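Local coordinates for protein CalE6 (Micromonospora echinospora, PDB 4U1T) that belongs to the Cys/Met metabolism family of PLP-dependent enzymes, sharing the large mixed-sheet domain of the aminotransferase-like superfamily, at residues 82-87 with 137-142; 141-146 with 170-175. All blocks are in the same frame, centred on the assembly; numbering follows the deposited sequence.

The two contacts illustrate how one strand can serve both as the packing surface for a helix and as the neighbour of the strand whose D172 approaches the modified residue LLP at position 197. Strand 137-143 takes part in both, and W141 packs in each. Contact 1, about 16 Å from the centre of the chain, lays the end of helix 76-84 on the strand; contact 2, about 6 Å from that centre, pairs the strand with 168-172. Their centres are about 13 Å apart, yet they touch: L83 CD2 packs 3.6 Å from V170 CG2, and V170 N probably hydrogen-bonds V140 O, at 3.0 Å. In contact 2, D172 OD2 lies close to LLP N1.

Contact 1: 82-87 with 137-142; sequences TLLSLV and LALVWI
L84 and W141 meet at about a right angle where helix 76-84 and the residues after it pass over strand 137-143; L84 to V87 form a type I beta turn. Every contact across the interface is apolar; no hydrogen bond joins the two segments. CD1 of L84 reaches CZ3 of the W141 indole, 4.1 Å away, and also approaches L139 CD2 at 4.3 Å, bridging two residues of the strand. L83 adds its CD2 methyl obliquely to the same corner of the indole. V87 divides its branches. With V87 CG1 anti to the backbone N (chi1 -176°), that methyl faces A138 CB at 4.2 Å. V87 CG2 crosses to L139 CD2 at 4.0 Å. A138 and L139, though consecutive, both turn their side chains to this side, consistent with the psi of -30° at A138 that interrupts the regular strand alternation.

Polar bonds lie within the helix-end segment. V87 N donates to L84 O at 3.0 Å, closing the turn that presents V87, and S85 OG donates to T82 O at 2.6 Å.

The contact thus packs helix 76-84 and the residues after it on one face of the large sheet. Helix 101-111 flanks it, with F107 touching L84 and meeting the W141 ring edge-to-face, while helix 215-228 packs against T82, S85 and L86, and L83 extends over V170 of strand 168-172.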
loop_
_atom_site.group_PDB
_atom_site.type_symbol
_atom_site.label_atom_id
_atom_site.label_comp_id
_atom_site.label_asym_id
_atom_site.label_seq_id
_atom_site.Cartn_x
_atom_site.Cartn_y
_atom_site.Cartn_z
ATOM N N THR B 82 1.147 5.662 -26.231
ATOM C CA THR B 82 2.536 5.328 -26.526
ATOM C C THR B 82 2.651 4.700 -27.914
ATOM O O THR B 82 3.479 5.108 -28.734
ATOM C CB THR B 82 3.098 4.373 -25.449
ATOM O OG1 THR B 82 3.170 5.082 -24.208
ATOM C CG2 THR B 82 4.494 3.862 -25.821
ATOM N N LEU B 83 1.792 3.728 -28.189
ATOM C CA LEU B 83 1.816 3.061 -29.478
ATOM C C LEU B 83 1.484 4.036 -30.610
ATOM O O LEU B 83 2.127 4.028 -31.663
ATOM C CB LEU B 83 0.854 1.874 -29.488
ATOM C CG LEU B 83 1.004 0.978 -30.723
ATOM C CD1 LEU B 83 2.406 0.368 -30.816
ATOM C CD2 LEU B 83 -0.061 -0.104 -30.743
ATOM N N LEU B 84 0.496 4.890 -30.376
ATOM C CA LEU B 84 0.055 5.850 -31.374
ATOM C C LEU B 84 1.106 6.927 -31.666
ATOM O O LEU B 84 1.179 7.449 -32.783
ATOM C CB LEU B 84 -1.255 6.473 -30.910
ATOM C CG LEU B 84 -2.189 7.134 -31.910
ATOM C CD1 LEU B 84 -2.508 6.200 -33.072
ATOM C CD2 LEU B 84 -3.464 7.524 -31.173
ATOM N N SER B 85 1.934 7.227 -30.667
ATOM C CA SER B 85 2.991 8.221 -30.781
ATOM C C SER B 85 4.045 7.833 -31.817
ATOM O O SER B 85 4.789 8.684 -32.301
ATOM C CB SER B 85 3.671 8.433 -29.420
ATOM O OG SER B 85 4.597 7.381 -29.153
ATOM N N LEU B 86 4.098 6.553 -32.166
ATOM C CA LEU B 86 5.080 6.055 -33.134
ATOM C C LEU B 86 4.639 6.291 -34.576
ATOM O O LEU B 86 5.399 6.067 -35.521
ATOM C CB LEU B 86 5.336 4.569 -32.894
ATOM C CG LEU B 86 5.740 4.299 -31.444
ATOM C CD1 LEU B 86 5.984 2.826 -31.235
ATOM C CD2 LEU B 86 6.990 5.097 -31.109
ATOM N N VAL B 87 3.394 6.716 -34.743
ATOM C CA VAL B 87 2.892 7.071 -36.059
ATOM C C VAL B 87 3.278 8.512 -36.393
ATOM O O VAL B 87 3.023 9.418 -35.607
ATOM C CB VAL B 87 1.369 6.926 -36.151
ATOM C CG1 VAL B 87 0.909 7.222 -37.578
ATOM C CG2 VAL B 87 0.945 5.518 -35.735
ATOM N N LEU B 137 -0.032 3.697 -44.998
ATOM C CA LEU B 137 -0.690 2.974 -43.921
ATOM C C LEU B 137 0.333 2.453 -42.917
ATOM O O LEU B 137 1.135 1.582 -43.234
ATOM C CB LEU B 137 -1.528 1.823 -44.496
ATOM C CG LEU B 137 -2.295 0.983 -43.466
ATOM C CD1 LEU B 137 -3.258 1.841 -42.678
ATOM C CD2 LEU B 137 -3.037 -0.152 -44.157
ATOM N N ALA B 138 0.299 2.982 -41.701
ATOM C CA ALA B 138 1.302 2.631 -40.701
ATOM C C ALA B 138 0.767 1.671 -39.634
ATOM O O ALA B 138 1.512 0.864 -39.084
ATOM C CB ALA B 138 1.838 3.894 -40.029
ATOM N N LEU B 139 -0.526 1.752 -39.351
ATOM C CA LEU B 139 -1.077 1.047 -38.201
ATOM C C LEU B 139 -2.537 0.678 -38.425
ATOM O O LEU B 139 -3.339 1.519 -38.838
ATOM C CB LEU B 139 -0.926 1.914 -36.945
ATOM C CG LEU B 139 -1.332 1.305 -35.601
ATOM C CD1 LEU B 139 -0.498 0.074 -35.316
ATOM C CD2 LEU B 139 -1.200 2.340 -34.472
ATOM N N VAL B 140 -2.875 -0.585 -38.179
ATOM C CA VAL B 140 -4.265 -1.023 -38.228
ATOM C C VAL B 140 -4.685 -1.343 -36.805
ATOM O O VAL B 140 -4.070 -2.176 -36.139
ATOM C CB VAL B 140 -4.469 -2.255 -39.134
ATOM C CG1 VAL B 140 -5.946 -2.657 -39.167
ATOM C CG2 VAL B 140 -3.988 -1.958 -40.549
ATOM N N TRP B 141 -5.725 -0.662 -36.344
ATOM C CA TRP B 141 -6.129 -0.699 -34.945
ATOM C C TRP B 141 -7.424 -1.481 -34.800
ATOM O O TRP B 141 -8.484 -1.000 -35.181
ATOM C CB TRP B 141 -6.304 0.728 -34.419
ATOM C CG TRP B 141 -6.347 0.858 -32.908
ATOM C CD1 TRP B 141 -7.348 0.446 -32.066
ATOM C CD2 TRP B 141 -5.367 1.503 -32.080
ATOM N NE1 TRP B 141 -7.030 0.768 -30.765
ATOM C CE2 TRP B 141 -5.826 1.422 -30.748
ATOM C CE3 TRP B 141 -4.146 2.133 -32.337
ATOM C CZ2 TRP B 141 -5.102 1.953 -29.678
ATOM C CZ3 TRP B 141 -3.433 2.665 -31.279
ATOM C CH2 TRP B 141 -3.917 2.570 -29.960
ATOM N N ILE B 142 -7.330 -2.687 -34.255
ATOM C CA ILE B 142 -8.472 -3.573 -34.129
ATOM C C ILE B 142 -8.927 -3.679 -32.691
ATOM O O ILE B 142 -8.143 -4.020 -31.816
ATOM C CB ILE B 142 -8.154 -5.004 -34.634
ATOM C CG1 ILE B 142 -7.747 -4.986 -36.108
ATOM C CG2 ILE B 142 -9.358 -5.910 -34.456
ATOM C CD1 ILE B 142 -7.248 -6.343 -36.612
#

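Contact 2: 141-146 with 170-175; sequences WIETPT and VVDNTF
I142 pairs with V171, and W141 with V170, in the parallel strands of a beta-alpha-beta unit whose connecting helix is 155-164. Two backbone bonds join them: I142 N donates to V170 O at 2.9 Å, and I142 O accepts from D172 N at 2.8 Å. V171 CA-H also contacts I142 O.

On one face of the sheet, V170 places CG1 between its backbone N and carbonyl carbon (chi1 56°), which sets this methyl 3.5 Å above the plane of the W141 indole, toward its rim. On the other, I142 CB meets V171 CG2. Beyond the strands, P145, after a cis peptide bond, lays CG over one face of F175, a CH-pi contact 3.8 Å from the ring centroid.

D172 OD2 lies close to N1 of the modified residue LLP at position 197, the place of the aspartate that faces the pyridine nitrogen in fold type I PLP enzymes. T174 N and T174 OG1 both donate to D172 OD1, the former making an Asx turn. E143 OE2, bound also by Y100 N, lies 4.2 Å from D172 OD2. One water donates to both oxygens and, in the indole plane, accepts the N-H of W141 NE1 at 3.0 Å.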
loop_
_atom_site.group_PDB
_atom_site.type_symbol
_atom_site.label_atom_id
_atom_site.label_comp_id
_atom_site.label_asym_id
_atom_site.label_seq_id
_atom_site.Cartn_x
_atom_site.Cartn_y
_atom_site.Cartn_z
ATOM N N TRP B 141 -5.725 -0.662 -36.344
ATOM C CA TRP B 141 -6.129 -0.699 -34.945
ATOM C C TRP B 141 -7.424 -1.481 -34.800
ATOM O O TRP B 141 -8.484 -1.000 -35.181
ATOM C CB TRP B 141 -6.304 0.728 -34.419
ATOM C CG TRP B 141 -6.347 0.858 -32.908
ATOM C CD1 TRP B 141 -7.348 0.446 -32.066
ATOM C CD2 TRP B 141 -5.367 1.503 -32.080
ATOM N NE1 TRP B 141 -7.030 0.768 -30.765
ATOM C CE2 TRP B 141 -5.826 1.422 -30.748
ATOM C CE3 TRP B 141 -4.146 2.133 -32.337
ATOM C CZ2 TRP B 141 -5.102 1.953 -29.678
ATOM C CZ3 TRP B 141 -3.433 2.665 -31.279
ATOM C CH2 TRP B 141 -3.917 2.570 -29.960
ATOM N N ILE B 142 -7.330 -2.687 -34.255
ATOM C CA ILE B 142 -8.472 -3.573 -34.129
ATOM C C ILE B 142 -8.927 -3.679 -32.691
ATOM O O ILE B 142 -8.143 -4.020 -31.816
ATOM C CB ILE B 142 -8.154 -5.004 -34.634
ATOM C CG1 ILE B 142 -7.747 -4.986 -36.108
ATOM C CG2 ILE B 142 -9.358 -5.910 -34.456
ATOM C CD1 ILE B 142 -7.248 -6.343 -36.612
ATOM N N GLU B 143 -10.196 -3.387 -32.446
ATOM C CA GLU B 143 -10.771 -3.672 -31.140
ATOM C C GLU B 143 -11.803 -4.780 -31.310
ATOM O O GLU B 143 -12.779 -4.602 -32.026
ATOM C CB GLU B 143 -11.401 -2.418 -30.550
ATOM C CG GLU B 143 -11.770 -2.548 -29.097
ATOM C CD GLU B 143 -12.306 -1.249 -28.533
ATOM O OE1 GLU B 143 -13.324 -1.315 -27.813
ATOM O OE2 GLU B 143 -11.719 -0.170 -28.811
ATOM N N THR B 144 -11.592 -5.930 -30.678
ATOM C CA THR B 144 -12.522 -7.049 -30.881
ATOM C C THR B 144 -12.597 -7.984 -29.671
ATOM O O THR B 144 -11.570 -8.378 -29.116
ATOM C CB THR B 144 -12.168 -7.866 -32.163
ATOM O OG1 THR B 144 -13.141 -8.896 -32.376
ATOM C CG2 THR B 144 -10.779 -8.510 -32.086
ATOM N N PRO B 145 -13.825 -8.301 -29.221
ATOM C CA PRO B 145 -15.123 -7.759 -29.664
ATOM C C PRO B 145 -15.256 -6.266 -29.388
ATOM O O PRO B 145 -14.536 -5.748 -28.527
ATOM C CB PRO B 145 -16.151 -8.538 -28.833
ATOM C CG PRO B 145 -15.404 -9.728 -28.297
ATOM C CD PRO B 145 -13.980 -9.307 -28.157
ATOM N N THR B 146 -16.126 -5.586 -30.133
ATOM C CA THR B 146 -16.336 -4.160 -29.941
ATOM C C THR B 146 -17.350 -3.907 -28.841
ATOM O O THR B 146 -18.150 -4.770 -28.506
ATOM C CB THR B 146 -16.847 -3.472 -31.209
ATOM O OG1 THR B 146 -18.149 -3.984 -31.523
ATOM C CG2 THR B 146 -15.900 -3.730 -32.384
ATOM N N VAL B 170 -2.349 -3.746 -34.317
ATOM C CA VAL B 170 -2.567 -3.863 -32.882
ATOM C C VAL B 170 -3.993 -4.333 -32.633
ATOM O O VAL B 170 -4.929 -3.947 -33.352
ATOM C CB VAL B 170 -2.312 -2.521 -32.143
ATOM C CG1 VAL B 170 -3.183 -1.406 -32.730
ATOM C CG2 VAL B 170 -2.566 -2.668 -30.629
ATOM N N VAL B 171 -4.143 -5.215 -31.651
ATOM C CA VAL B 171 -5.450 -5.602 -31.157
ATOM C C VAL B 171 -5.625 -5.127 -29.713
ATOM O O VAL B 171 -4.840 -5.493 -28.841
ATOM C CB VAL B 171 -5.649 -7.129 -31.237
ATOM C CG1 VAL B 171 -6.925 -7.550 -30.514
ATOM C CG2 VAL B 171 -5.649 -7.589 -32.702
ATOM N N ASP B 172 -6.643 -4.296 -29.474
ATOM C CA ASP B 172 -7.037 -3.959 -28.106
ATOM C C ASP B 172 -7.764 -5.176 -27.567
ATOM O O ASP B 172 -8.910 -5.434 -27.933
ATOM C CB ASP B 172 -7.925 -2.703 -28.057
ATOM C CG ASP B 172 -8.209 -2.224 -26.616
ATOM O OD1 ASP B 172 -8.212 -3.047 -25.674
ATOM O OD2 ASP B 172 -8.422 -1.009 -26.430
ATOM N N ASN B 173 -7.078 -5.925 -26.706
ATOM C CA ASN B 173 -7.561 -7.223 -26.243
ATOM C C ASN B 173 -8.108 -7.142 -24.823
ATOM O O ASN B 173 -8.225 -8.151 -24.128
ATOM C CB ASN B 173 -6.432 -8.251 -26.321
ATOM C CG ASN B 173 -6.933 -9.688 -26.286
ATOM O OD1 ASN B 173 -7.982 -10.007 -26.837
ATOM N ND2 ASN B 173 -6.182 -10.556 -25.625
ATOM N N THR B 174 -8.456 -5.931 -24.406
ATOM C CA THR B 174 -8.957 -5.698 -23.056
ATOM C C THR B 174 -10.223 -6.498 -22.758
ATOM O O THR B 174 -10.360 -7.115 -21.699
ATOM C CB THR B 174 -9.256 -4.203 -22.829
ATOM O OG1 THR B 174 -8.053 -3.443 -22.974
ATOM C CG2 THR B 174 -9.835 -3.965 -21.424
ATOM N N PHE B 175 -11.150 -6.472 -23.702
ATOM C CA PHE B 175 -12.437 -7.147 -23.562
ATOM C C PHE B 175 -12.268 -8.643 -23.309
ATOM O O PHE B 175 -12.812 -9.191 -22.354
ATOM C CB PHE B 175 -13.236 -6.890 -24.846
ATOM C CG PHE B 175 -14.624 -7.465 -24.871
ATOM C CD1 PHE B 175 -14.846 -8.844 -24.795
ATOM C CD2 PHE B 175 -15.707 -6.630 -25.086
ATOM C CE1 PHE B 175 -16.112 -9.368 -24.857
ATOM C CE2 PHE B 175 -16.981 -7.147 -25.159
ATOM C CZ PHE B 175 -17.188 -8.518 -25.049
HETATM O O HOH W 1 -9.021 0.571 -28.583
HETATM O O HOH W 2 -10.787 -8.106 -26.498
#